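DegV family protein (Eubacterium eligens, PDB 3FDJ) is of unknown function but, like other members of the DegV family, probably binds a fatty acid or similar lipid in the cleft between its two domains. Local coordinates at residues V7-C12 and V80-A85; C12-L17 and C254-G259; K55-T60 and L165-R170; A61-D66 and Y91-A96; D75-V80 and Q107-V112. All blocks are in the same frame, centred on the assembly; numbering follows the deposited sequence. Where two conformers were deposited one is given.

In the fold
Contacts 1 and 5 share strand 77-82, which pairs with strand 5-9 on one side and strand 109-114 on the other; the centres of the two contacts lie about 15 Å apart. Contact 4, its centre about 10 Å from that of contact 1, packs the start of helix 65-72 against helix 90-102, which in turn rests on the same strands. Contact 3, at the far end of the same sheet, lies about 34 Å from contact 5 between centres. Contact 2 shares Cys12 with contact 1 and reaches an edge strand of the second sheet, closing a loop of the chain within which contacts 3, 4 and 5 are nested. The near-terminal segments thus tie both sheets together.

Contact 1: residues V7-C12 and V80-A85; sequences VADSAC and VVTITA
With chi1 at 69°, Asp9 holds its carboxylate between its own backbone N and carbonyl carbon, and from there OD2 reaches across to the backbone of Ile83. The two residues lie toward the C-terminal side of the neighbouring parallel strands 5-9 and 77-82 in the alpha/beta domain. The strands themselves cross at only 16°. Val7 pairs with Val80 and Ala8 with Val81, Val81 N donating to Val7 O at 2.8 Å and Asp9 N returning a longer bond of 3.3 Å to Val81 O. Both acceptors also receive a CA-H contact, Val7 O from Val80 CA and Val81 O from Ala8 CA. The valines Val7 and Val80 occupy one face of the sheet, against Trp68 of helix 65-72; Ala8 and Val81 occupy the other, against Leu126 of helix 120-134, so that helices cover the strands on both faces.

Past the last paired residues, the carboxylate takes over from the backbone. Ile83 N donates to Asp9 OD2 at 2.8 Å on the syn lone pair, nearly straight at 162°, while the anti lone pair of OD1 accepts from Ala11 N in an Asx turn. Bonds at both oxygens probably restrict the rotation of the group, and they fix the turn after one strand to the loop after the other. A hexaethylene glycol, probably from the crystallisation liquor, is bound near the side chain of Ile83. Beside the carboxylate, Thr82 sets its CB 3.6 Å from Asp9 OD2.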
# COMPACT_ATOMS: atom_id res chain seq x y z
N VAL A 7 -6.58 -4.83 -11.36
CA VAL A 7 -5.13 -4.70 -11.55
C VAL A 7 -4.61 -3.74 -10.49
O VAL A 7 -5.30 -2.75 -10.15
CB VAL A 7 -4.80 -4.19 -12.97
CG1 VAL A 7 -3.29 -4.07 -13.20
CG2 VAL A 7 -5.39 -5.13 -14.06
N ALA A 8 -3.42 -4.01 -9.95
CA ALA A 8 -2.81 -3.06 -9.02
C ALA A 8 -1.32 -3.10 -9.15
O ALA A 8 -0.75 -4.12 -9.52
CB ALA A 8 -3.21 -3.39 -7.58
N ASP A 9 -0.65 -1.99 -8.85
CA ASP A 9 0.78 -2.09 -8.69
C ASP A 9 1.16 -2.88 -7.42
O ASP A 9 0.36 -3.05 -6.49
CB ASP A 9 1.46 -0.75 -8.76
CG ASP A 9 1.15 0.10 -7.60
OD1 ASP A 9 1.57 -0.28 -6.46
OD2 ASP A 9 0.54 1.18 -7.81
N SER A 10 2.40 -3.35 -7.42
CA SER A 10 2.90 -4.26 -6.39
C SER A 10 3.02 -3.62 -4.99
O SER A 10 3.25 -4.33 -4.02
CB SER A 10 4.25 -4.84 -6.82
OG SER A 10 5.27 -3.85 -6.82
N ALA A 11 2.82 -2.31 -4.89
CA ALA A 11 2.70 -1.66 -3.57
C ALA A 11 1.48 -2.16 -2.79
O ALA A 11 1.39 -1.88 -1.59
CB ALA A 11 2.67 -0.16 -3.68
N CYS A 12 0.57 -2.89 -3.44
CA CYS A 12 -0.57 -3.48 -2.74
C CYS A 12 -0.20 -4.71 -1.90
O CYS A 12 -1.02 -5.20 -1.12
CB CYS A 12 -1.68 -3.84 -3.72
SG CYS A 12 -1.33 -5.25 -4.73
N VAL A 80 -8.02 -0.37 -12.10
CA VAL A 80 -6.59 -0.34 -11.79
C VAL A 80 -6.39 0.47 -10.54
O VAL A 80 -6.81 1.64 -10.50
CB VAL A 80 -5.78 0.29 -12.93
CG1 VAL A 80 -4.28 0.13 -12.66
CG2 VAL A 80 -6.15 -0.33 -14.30
N VAL A 81 -5.76 -0.10 -9.51
CA VAL A 81 -5.49 0.65 -8.27
C VAL A 81 -4.00 0.96 -8.20
O VAL A 81 -3.17 0.08 -8.40
CB VAL A 81 -5.96 -0.13 -7.03
CG1 VAL A 81 -5.70 0.69 -5.73
CG2 VAL A 81 -7.46 -0.48 -7.16
N THR A 82 -3.66 2.23 -7.98
CA THR A 82 -2.27 2.62 -7.92
C THR A 82 -1.91 3.25 -6.58
O THR A 82 -2.75 3.76 -5.86
CB THR A 82 -1.84 3.63 -9.04
OG1 THR A 82 -2.35 4.94 -8.76
CG2 THR A 82 -2.32 3.18 -10.46
N ILE A 83 -0.63 3.17 -6.25
CA ILE A 83 -0.03 3.91 -5.15
C ILE A 83 -0.22 5.42 -5.42
O ILE A 83 -0.34 5.85 -6.58
CB ILE A 83 1.45 3.50 -5.00
CG1 ILE A 83 2.18 4.28 -3.87
CG2 ILE A 83 2.16 3.67 -6.30
CD1 ILE A 83 3.48 3.59 -3.44
N THR A 84 -0.31 6.19 -4.35
CA THR A 84 -0.54 7.62 -4.40
C THR A 84 0.22 8.37 -5.50
O THR A 84 1.46 8.29 -5.65
CB THR A 84 -0.25 8.27 -3.03
OG1 THR A 84 -0.41 9.69 -3.16
CG2 THR A 84 1.16 7.94 -2.52
N ALA A 85 -0.55 9.14 -6.27
CA ALA A 85 0.02 10.03 -7.26
C ALA A 85 0.81 11.14 -6.58
O ALA A 85 1.61 11.82 -7.22
CB ALA A 85 -1.10 10.62 -8.12

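Contact 2: residues C12-L17 and C254-G259; sequences CDIKEL and CVYKAG
Asp13 and Gly259 make the one direct hydrogen bond between the loop after strand 5-9 and the end of strand 253-257. Gly259 N donates to Asp13 OD1 at 2.8 Å along an almost straight line, 174° at the hydrogen, yet meets the oxygen from well above the carboxylate plane. Asp13 CG lies beside its own backbone N, anti to the carbonyl carbon (chi1 -53°), which directs the carboxylate at the glycine. Water adds a second polar link: water 1 donates to Asp13 O and to Lys257 O, each at 2.7 Å, bridging two carbonyls that could not bond to one another.

Gly259 is the N-cap of helix 260-266, and the positive end of that helix would probably favour the negative charge of Asp13. The link runs between the two halves of the DegV fold, since strand 253-257 is an outermost strand of the second sheet whereas the 12-17 loop issues from the first. Close backbone approach goes with the glycine: its CA stands 4.3 Å from Asp13 CA, and a CB here would probably come tight against Asp13 CA.

Van der Waals and ring contacts complete the junction. Tyr256 lays the edge of its ring against Asp13, CE2 lying 3.9 Å from CB, with the CB near the ring plane. Ile14 adds its CG2 branch obliquely to the same ring, 4.4 Å from CE2. Arg123 of helix 120-134 makes a cation-pi contact with this tyrosine and also touches Ile14.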
# COMPACT_ATOMS: atom_id res chain seq x y z
N CYS A 12 0.57 -2.89 -3.44
CA CYS A 12 -0.57 -3.48 -2.74
C CYS A 12 -0.20 -4.71 -1.90
O CYS A 12 -1.02 -5.20 -1.12
CB CYS A 12 -1.68 -3.84 -3.72
SG CYS A 12 -1.33 -5.25 -4.73
N ASP A 13 1.03 -5.20 -2.07
CA ASP A 13 1.62 -6.32 -1.29
C ASP A 13 1.05 -7.72 -1.61
O ASP A 13 1.53 -8.71 -1.06
CB ASP A 13 1.51 -6.10 0.24
CG ASP A 13 2.09 -4.76 0.72
OD1 ASP A 13 3.27 -4.46 0.40
OD2 ASP A 13 1.37 -4.02 1.47
N ILE A 14 0.05 -7.81 -2.49
CA ILE A 14 -0.62 -9.10 -2.75
C ILE A 14 -0.48 -9.48 -4.21
O ILE A 14 -0.22 -8.62 -5.07
CB ILE A 14 -2.11 -9.11 -2.31
CG1 ILE A 14 -2.94 -8.05 -3.04
CG2 ILE A 14 -2.18 -8.87 -0.81
CD1 ILE A 14 -4.45 -8.25 -2.94
N LYS A 15 -0.62 -10.77 -4.46
CA LYS A 15 -0.49 -11.36 -5.79
C LYS A 15 -1.77 -12.03 -6.28
O LYS A 15 -1.87 -12.34 -7.47
CB LYS A 15 0.66 -12.36 -5.82
CG LYS A 15 2.02 -11.78 -6.19
CD LYS A 15 2.78 -11.23 -5.01
CE LYS A 15 4.18 -10.76 -5.42
NZ LYS A 15 4.75 -9.80 -4.43
N GLU A 16 -2.71 -12.28 -5.38
CA GLU A 16 -3.99 -12.89 -5.71
C GLU A 16 -5.12 -12.32 -4.86
O GLU A 16 -4.89 -11.75 -3.78
CB GLU A 16 -3.93 -14.42 -5.49
CG GLU A 16 -3.79 -14.83 -4.01
CD GLU A 16 -3.86 -16.34 -3.77
OE1 GLU A 16 -4.43 -17.07 -4.63
OE2 GLU A 16 -3.34 -16.79 -2.72
N LEU A 17 -6.33 -12.46 -5.36
CA LEU A 17 -7.53 -12.09 -4.65
C LEU A 17 -8.45 -13.27 -4.91
O LEU A 17 -9.00 -13.42 -6.00
CB LEU A 17 -8.09 -10.81 -5.28
CG LEU A 17 -8.48 -9.53 -4.55
CD1 LEU A 17 -7.61 -9.20 -3.38
CD2 LEU A 17 -8.51 -8.39 -5.60
N CYS A 254 -6.85 -9.00 8.90
CA CYS A 254 -5.83 -9.81 8.26
C CYS A 254 -4.46 -9.15 8.51
O CYS A 254 -4.29 -7.95 8.28
CB CYS A 254 -6.10 -9.93 6.76
SG CYS A 254 -4.98 -11.08 5.94
N VAL A 255 -3.52 -9.96 8.99
CA VAL A 255 -2.11 -9.56 9.17
C VAL A 255 -1.30 -10.34 8.14
O VAL A 255 -1.42 -11.57 8.04
CB VAL A 255 -1.61 -9.95 10.57
CG1 VAL A 255 -0.06 -9.83 10.67
CG2 VAL A 255 -2.31 -9.11 11.64
N TYR A 256 -0.45 -9.64 7.40
CA TYR A 256 0.30 -10.30 6.33
C TYR A 256 1.59 -9.56 6.01
O TYR A 256 1.83 -8.45 6.47
CB TYR A 256 -0.57 -10.40 5.07
CG TYR A 256 -1.09 -9.07 4.60
CD1 TYR A 256 -2.19 -8.48 5.21
CD2 TYR A 256 -0.49 -8.41 3.53
CE1 TYR A 256 -2.65 -7.24 4.81
CE2 TYR A 256 -0.97 -7.18 3.10
CZ TYR A 256 -2.04 -6.61 3.76
OH TYR A 256 -2.53 -5.41 3.37
N LYS A 257 2.45 -10.21 5.23
CA LYS A 257 3.75 -9.65 4.92
C LYS A 257 3.67 -8.58 3.82
O LYS A 257 2.98 -8.73 2.81
CB LYS A 257 4.71 -10.74 4.45
CG LYS A 257 4.99 -11.83 5.46
CD LYS A 257 6.00 -12.82 4.90
CE LYS A 257 6.30 -13.90 5.91
NZ LYS A 257 5.06 -14.68 6.18
N ALA A 258 4.46 -7.54 4.01
CA ALA A 258 4.68 -6.53 2.97
C ALA A 258 5.40 -7.13 1.76
O ALA A 258 6.14 -8.12 1.89
CB ALA A 258 5.47 -5.35 3.54
N GLY A 259 5.14 -6.56 0.58
CA GLY A 259 5.86 -6.91 -0.63
C GLY A 259 7.14 -6.12 -0.70
O GLY A 259 7.50 -5.45 0.26
O HOH W 1 1.72 -10.30 1.08

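Contact 3: residues K55-T60 and L165-R170; sequences KGRSYT and LAQNGR
Gln167 and Ser58 form the close part of this contact. Ser58 N donates to Gln167 OE1 at 3.2 Å with a fair N-H...O angle of 160°, though it approaches from above the amide plane. The chain of Gln167 leaves CA with CG between the backbone N and carbonyl carbon (chi1 75°) and then runs extended, which carries the amide to the strand. Its NE2 is held by Asn164 OD1 and by water 2, which also joins Gly56 O and Ser58 OG, so both ends of the amide are engaged; Ser58 OG bonds to Tyr264 OH as well. An alanine in place of Gln167 lacks the whole amide and would probably leave Ser58 N without this acceptor and Asn164 OD1 without its donor.

Beyond this the fit slackens into water. Asn168 ND2 makes only a weak bond of 3.4 Å to Ser58 O, its stronger partner being Asn164 O. Water 3 passes from Thr60 N to Asn168 OD1, donating to the latter at 2.6 Å; water 4 links Thr60 O with Arg170 NH1. Arg170 itself is held through NE by Met87 O. The strand approach thus meets a helix C-terminus closed by a Schellman motif, with Gly169 at the C-prime position.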
# COMPACT_ATOMS: atom_id res chain seq x y z
N LYS A 55 26.28 0.81 0.82
CA LYS A 55 26.66 2.18 1.19
C LYS A 55 26.12 3.26 0.25
O LYS A 55 25.95 4.41 0.65
CB LYS A 55 28.18 2.31 1.35
CG LYS A 55 28.60 2.57 2.80
CD LYS A 55 30.05 2.18 3.10
CE LYS A 55 30.22 0.68 3.34
NZ LYS A 55 31.27 0.38 4.36
N GLY A 56 25.83 2.90 -0.99
CA GLY A 56 25.42 3.87 -2.00
C GLY A 56 23.92 4.13 -2.05
O GLY A 56 23.16 3.66 -1.20
N ARG A 57 23.50 4.88 -3.06
CA ARG A 57 22.11 5.23 -3.21
C ARG A 57 21.32 4.05 -3.75
O ARG A 57 21.87 3.19 -4.42
CB ARG A 57 21.97 6.42 -4.16
CG ARG A 57 22.68 7.67 -3.66
CD ARG A 57 22.96 8.64 -4.78
NE ARG A 57 24.32 8.51 -5.32
CZ ARG A 57 24.63 7.85 -6.44
NH1 ARG A 57 23.69 7.24 -7.14
NH2 ARG A 57 25.87 7.80 -6.85
N SER A 58 20.03 4.02 -3.44
CA SER A 58 19.13 3.06 -4.03
C SER A 58 17.88 3.81 -4.45
O SER A 58 17.60 4.90 -3.95
CB SER A 58 18.80 1.92 -3.08
OG SER A 58 18.40 2.41 -1.82
N TYR A 59 17.16 3.20 -5.38
CA TYR A 59 16.11 3.86 -6.14
C TYR A 59 14.93 2.94 -6.36
O TYR A 59 15.08 1.73 -6.27
CB TYR A 59 16.64 4.24 -7.53
CG TYR A 59 17.93 4.99 -7.52
CD1 TYR A 59 17.94 6.38 -7.37
CD2 TYR A 59 19.14 4.33 -7.62
CE1 TYR A 59 19.14 7.08 -7.34
CE2 TYR A 59 20.33 5.02 -7.60
CZ TYR A 59 20.32 6.40 -7.46
OH TYR A 59 21.50 7.09 -7.44
N THR A 60 13.77 3.52 -6.66
CA THR A 60 12.64 2.76 -7.13
C THR A 60 12.15 3.31 -8.46
O THR A 60 12.37 4.48 -8.79
CB THR A 60 11.48 2.71 -6.09
OG1 THR A 60 11.01 4.04 -5.81
CG2 THR A 60 11.97 2.05 -4.79
N LEU A 165 12.96 6.39 2.38
CA LEU A 165 12.07 7.50 2.08
C LEU A 165 12.83 8.81 1.94
O LEU A 165 12.66 9.54 0.96
CB LEU A 165 10.98 7.66 3.15
CG LEU A 165 9.87 6.61 3.14
CD1 LEU A 165 9.22 6.53 4.53
CD2 LEU A 165 8.84 6.86 2.04
N ALA A 166 13.70 9.10 2.90
CA ALA A 166 14.43 10.36 2.94
C ALA A 166 15.41 10.48 1.78
O ALA A 166 15.47 11.54 1.15
CB ALA A 166 15.15 10.55 4.29
N GLN A 167 16.16 9.42 1.47
CA GLN A 167 17.15 9.54 0.40
C GLN A 167 16.47 9.69 -0.95
O GLN A 167 17.08 10.20 -1.88
CB GLN A 167 18.14 8.37 0.38
CG GLN A 167 17.59 7.07 -0.17
CD GLN A 167 18.66 6.00 -0.36
OE1 GLN A 167 19.63 6.19 -1.11
NE2 GLN A 167 18.47 4.85 0.28
N ASN A 168 15.22 9.26 -1.05
CA ASN A 168 14.44 9.42 -2.28
C ASN A 168 13.52 10.64 -2.31
O ASN A 168 12.67 10.77 -3.21
CB ASN A 168 13.66 8.13 -2.57
CG ASN A 168 14.55 7.02 -3.11
OD1 ASN A 168 14.97 7.07 -4.28
ND2 ASN A 168 14.86 6.05 -2.28
N GLY A 169 13.70 11.54 -1.34
CA GLY A 169 12.95 12.79 -1.28
C GLY A 169 11.49 12.65 -0.92
O GLY A 169 10.68 13.52 -1.24
N ARG A 170 11.12 11.56 -0.26
CA ARG A 170 9.71 11.31 0.05
C ARG A 170 9.28 11.65 1.47
O ARG A 170 8.08 11.59 1.80
CB ARG A 170 9.33 9.89 -0.36
CG ARG A 170 9.27 9.85 -1.88
CD ARG A 170 9.24 8.50 -2.48
NE ARG A 170 8.88 8.66 -3.88
CZ ARG A 170 9.64 8.36 -4.93
NH1 ARG A 170 9.19 8.60 -6.15
NH2 ARG A 170 10.84 7.81 -4.78
O HOH W 2 20.68 2.70 -0.35
O HOH W 3 13.66 6.46 -6.48
O HOH W 4 10.87 7.23 -8.04

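Contact 4: residues A61-D66 and Y91-A96; sequences ACPGID and YNSAMA
Pro63 brings the CD corner of its pyrrolidine ring to 3.9 Å from Ser93 OG, and its carbonyl oxygen lies 3.6 Å from Ser93 CB. The aromatic ring of Tyr91 belongs to the other side of helix 90-102: one of its faces is covered by CG of Met95, a selenomethionine here, 3.6 Å above the plane and offset toward the rim, and Val112 of strand 109-114 also touches the ring. Cys62 also touches the serine, SG standing 3.9 Å from Ser93 CB.

Ser93 OG lies between its own backbone N and carbonyl carbon (chi1 69°), where it hydrogen-bonds to Thr90 O and Trp68 NE1. Helices 65-72 and 90-102 both cover the face of the parallel sheet that bears Val80 in this alpha/beta domain, and here the start of the first, with Gly64 as its N-cap, is packed on an early turn of the second. Farther along, the meeting is mostly apolar. Ile65 sends CG1 past Ser93 O at 4.1 Å, and the CD1 beyond it touches the methyl of Ala96, CD1 to CB being 3.6 Å.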
# COMPACT_ATOMS: atom_id res chain seq x y z
N ALA A 61 11.46 2.47 -9.22
CA ALA A 61 10.90 2.87 -10.51
C ALA A 61 9.49 2.32 -10.65
O ALA A 61 9.21 1.19 -10.23
CB ALA A 61 11.77 2.35 -11.63
N CYS A 62 8.62 3.10 -11.29
CA CYS A 62 7.26 2.64 -11.56
C CYS A 62 7.27 1.63 -12.72
O CYS A 62 8.30 1.48 -13.42
CB CYS A 62 6.36 3.84 -11.86
SG CYS A 62 6.73 4.58 -13.40
N PRO A 63 6.15 0.92 -12.96
CA PRO A 63 6.15 -0.05 -14.05
C PRO A 63 6.16 0.60 -15.43
O PRO A 63 5.64 1.70 -15.60
CB PRO A 63 4.82 -0.79 -13.87
CG PRO A 63 4.39 -0.49 -12.45
CD PRO A 63 4.88 0.90 -12.21
N GLY A 64 6.72 -0.10 -16.40
CA GLY A 64 6.66 0.33 -17.79
C GLY A 64 5.26 0.20 -18.38
O GLY A 64 4.45 -0.61 -17.92
N ILE A 65 5.00 0.99 -19.41
CA ILE A 65 3.71 0.89 -20.10
C ILE A 65 3.46 -0.54 -20.58
O ILE A 65 2.32 -1.02 -20.50
CB ILE A 65 3.58 1.95 -21.24
CG1 ILE A 65 3.44 3.35 -20.59
CG2 ILE A 65 2.38 1.59 -22.17
CD1 ILE A 65 3.63 4.62 -21.50
N ASP A 66 4.50 -1.22 -21.05
CA ASP A 66 4.37 -2.60 -21.53
C ASP A 66 3.89 -3.57 -20.43
O ASP A 66 3.08 -4.46 -20.70
CB ASP A 66 5.70 -3.11 -22.12
CG ASP A 66 5.99 -2.55 -23.51
OD1 ASP A 66 5.04 -2.19 -24.23
OD2 ASP A 66 7.18 -2.47 -23.88
N TYR A 91 0.74 6.26 -10.94
CA TYR A 91 -0.56 6.68 -11.48
C TYR A 91 -0.44 7.18 -12.93
O TYR A 91 -1.20 6.78 -13.81
CB TYR A 91 -1.20 7.73 -10.57
CG TYR A 91 -2.50 8.31 -11.12
CD1 TYR A 91 -3.70 7.62 -10.96
CD2 TYR A 91 -2.52 9.50 -11.80
CE1 TYR A 91 -4.89 8.14 -11.47
CE2 TYR A 91 -3.70 10.03 -12.29
CZ TYR A 91 -4.88 9.35 -12.12
OH TYR A 91 -6.06 9.87 -12.61
N ASN A 92 0.51 8.07 -13.19
CA ASN A 92 0.72 8.56 -14.54
C ASN A 92 1.04 7.42 -15.52
O ASN A 92 0.56 7.45 -16.67
CB ASN A 92 1.82 9.61 -14.61
CG ASN A 92 1.43 10.92 -13.98
OD1 ASN A 92 0.24 11.19 -13.70
ND2 ASN A 92 2.44 11.79 -13.77
N SER A 93 1.88 6.46 -15.10
CA SER A 93 2.25 5.35 -15.98
C SER A 93 1.01 4.51 -16.32
O SER A 93 0.85 4.05 -17.47
CB SER A 93 3.39 4.47 -15.38
OG SER A 93 2.99 3.70 -14.25
N ALA A 94 0.14 4.33 -15.33
CA ALA A 94 -1.10 3.58 -15.53
C ALA A 94 -2.06 4.34 -16.47
O ALA A 94 -2.73 3.73 -17.31
CB ALA A 94 -1.78 3.27 -14.19
N MSE A 95 -2.14 5.66 -16.31
CA MSE A 95 -2.96 6.49 -17.22
C MSE A 95 -2.41 6.45 -18.65
O MSE A 95 -3.19 6.41 -19.61
CB MSE A 95 -3.06 7.92 -16.72
CG MSE A 95 -3.85 8.09 -15.45
SE MSE A 95 -5.73 7.79 -15.79
CE MSE A 95 -6.18 9.34 -16.86
N ALA A 96 -1.09 6.46 -18.79
CA ALA A 96 -0.48 6.35 -20.10
C ALA A 96 -0.80 5.00 -20.77
O ALA A 96 -1.12 4.93 -21.97
CB ALA A 96 1.06 6.59 -19.99

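Contact 5: residues D75-V80 and Q107-V112; sequences DDEIFV and QAKVRV
Asp76 O is gripped twice, by Lys109 N at 2.8 Å and by water 6, which also donates to Gln107 O. Lys109 N approaches from above the carbonyl plane, and Ala108 CA adds a CA-H contact to the same oxygen. A second water, water 5, bridges Asp76 OD1 to Gln107 N, so that the first residues of the pairing are stitched partly through solvent. From here the backbone bonds proceed in regular parallel fashion: Ile78 N to Lys109 O, Arg111 N to Ile78 O, and Val80 N to Arg111 O at 2.8 Å.

These strands are the two beta elements of a beta-alpha-beta unit, 77-82 and 109-114, joined by the crossover helix 90-102, and their directions differ by only 8°. On the face carrying Ile78, Val80, Val110 and Val112, the branched side chains pack against one another, and helices 65-72 and 90-102 cover this face; Val80 CG2 lies 4.0 Å from Val110 CG1.

The opposite face carries Glu77, Phe79, Lys109 and Arg111. Arg111 CG stands anti to the backbone N (chi1 162°), and the chain crosses the phenylalanine obliquely, CB lying 3.6 Å from Phe79 CD1; ring and guanidinium planes are 69° apart. Its NE donates to Val112 O at 2.9 Å, and NH2 forms salt bridges with Asp143 and Asp147 of helix 139-150. A leucine at Arg111 carries no guanidinium and would probably leave those two carboxylates without their counter-charge. Lys109 runs alongside Glu77, its NZ 4.6 Å from OE2, and instead makes its salt bridge to Glu140.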
# COMPACT_ATOMS: atom_id res chain seq x y z
N ASP A 75 -9.25 -7.83 -21.39
CA ASP A 75 -10.57 -7.69 -20.78
C ASP A 75 -11.18 -6.33 -21.08
O ASP A 75 -10.49 -5.35 -21.33
CB ASP A 75 -10.48 -7.99 -19.28
CG ASP A 75 -10.35 -9.48 -19.01
OD1 ASP A 75 -10.96 -10.28 -19.77
OD2 ASP A 75 -9.63 -9.89 -18.09
N ASP A 76 -12.50 -6.29 -21.08
CA ASP A 76 -13.20 -5.09 -21.42
C ASP A 76 -13.68 -4.23 -20.26
O ASP A 76 -14.19 -3.14 -20.49
CB ASP A 76 -14.36 -5.42 -22.33
CG ASP A 76 -13.90 -5.74 -23.74
OD1 ASP A 76 -12.93 -5.09 -24.22
OD2 ASP A 76 -14.50 -6.63 -24.34
N GLU A 77 -13.57 -4.72 -19.03
CA GLU A 77 -13.89 -3.93 -17.85
C GLU A 77 -12.77 -4.11 -16.83
O GLU A 77 -12.56 -5.21 -16.30
CB GLU A 77 -15.23 -4.37 -17.21
CG GLU A 77 -16.41 -4.10 -18.08
CD GLU A 77 -17.74 -4.60 -17.52
OE1 GLU A 77 -17.86 -5.78 -17.09
OE2 GLU A 77 -18.70 -3.81 -17.59
N ILE A 78 -12.03 -3.04 -16.57
CA ILE A 78 -10.84 -3.10 -15.74
C ILE A 78 -10.83 -1.96 -14.73
O ILE A 78 -11.09 -0.80 -15.09
CB ILE A 78 -9.55 -3.01 -16.59
CG1 ILE A 78 -9.52 -4.08 -17.70
CG2 ILE A 78 -8.25 -3.10 -15.70
CD1 ILE A 78 -8.30 -3.99 -18.62
N PHE A 79 -10.52 -2.31 -13.48
CA PHE A 79 -10.20 -1.33 -12.46
C PHE A 79 -8.73 -1.49 -12.14
O PHE A 79 -8.24 -2.62 -11.93
CB PHE A 79 -11.06 -1.50 -11.19
CG PHE A 79 -12.49 -1.09 -11.38
CD1 PHE A 79 -12.85 0.26 -11.38
CD2 PHE A 79 -13.47 -2.03 -11.57
CE1 PHE A 79 -14.17 0.63 -11.56
CE2 PHE A 79 -14.81 -1.66 -11.79
CZ PHE A 79 -15.15 -0.33 -11.79
N VAL A 80 -8.02 -0.37 -12.10
CA VAL A 80 -6.59 -0.34 -11.79
C VAL A 80 -6.39 0.47 -10.54
O VAL A 80 -6.81 1.64 -10.50
CB VAL A 80 -5.78 0.29 -12.93
CG1 VAL A 80 -4.28 0.13 -12.66
CG2 VAL A 80 -6.15 -0.33 -14.30
N GLN A 107 -14.26 -1.63 -27.08
CA GLN A 107 -15.37 -1.73 -26.15
C GLN A 107 -14.90 -1.58 -24.70
O GLN A 107 -15.71 -1.68 -23.79
CB GLN A 107 -16.12 -3.04 -26.38
CG GLN A 107 -17.09 -2.97 -27.56
CD GLN A 107 -16.42 -3.11 -28.90
OE1 GLN A 107 -15.73 -4.11 -29.16
NE2 GLN A 107 -16.65 -2.14 -29.79
N ALA A 108 -13.62 -1.29 -24.48
CA ALA A 108 -13.07 -1.37 -23.12
C ALA A 108 -13.47 -0.17 -22.28
O ALA A 108 -13.58 0.95 -22.78
CB ALA A 108 -11.56 -1.48 -23.16
N LYS A 109 -13.67 -0.43 -20.99
CA LYS A 109 -13.77 0.59 -19.96
C LYS A 109 -12.69 0.33 -18.94
O LYS A 109 -12.59 -0.80 -18.42
CB LYS A 109 -15.12 0.48 -19.26
CG LYS A 109 -16.28 0.69 -20.19
CD LYS A 109 -17.60 0.79 -19.43
CE LYS A 109 -18.44 -0.45 -19.51
NZ LYS A 109 -19.83 -0.04 -19.92
N VAL A 110 -11.90 1.35 -18.64
CA VAL A 110 -10.81 1.23 -17.71
C VAL A 110 -10.82 2.40 -16.77
O VAL A 110 -10.81 3.55 -17.21
CB VAL A 110 -9.44 1.19 -18.44
CG1 VAL A 110 -8.29 1.00 -17.44
CG2 VAL A 110 -9.43 0.07 -19.52
N ARG A 111 -10.85 2.12 -15.47
CA ARG A 111 -10.82 3.18 -14.47
C ARG A 111 -9.53 3.02 -13.71
O ARG A 111 -9.29 1.94 -13.15
CB ARG A 111 -12.01 3.09 -13.52
CG ARG A 111 -11.82 3.88 -12.21
CD ARG A 111 -11.76 5.40 -12.44
NE ARG A 111 -11.19 6.09 -11.27
CZ ARG A 111 -11.84 6.35 -10.12
NH1 ARG A 111 -11.20 6.98 -9.16
NH2 ARG A 111 -13.11 6.00 -9.93
N VAL A 112 -8.71 4.06 -13.71
CA VAL A 112 -7.50 4.07 -12.89
C VAL A 112 -7.83 4.84 -11.61
O VAL A 112 -8.30 5.99 -11.68
CB VAL A 112 -6.31 4.69 -13.60
CG1 VAL A 112 -5.07 4.62 -12.70
CG2 VAL A 112 -6.02 4.01 -14.97
O HOH W 5 -12.75 -3.93 -26.66
O HOH W 6 -16.83 -2.63 -21.41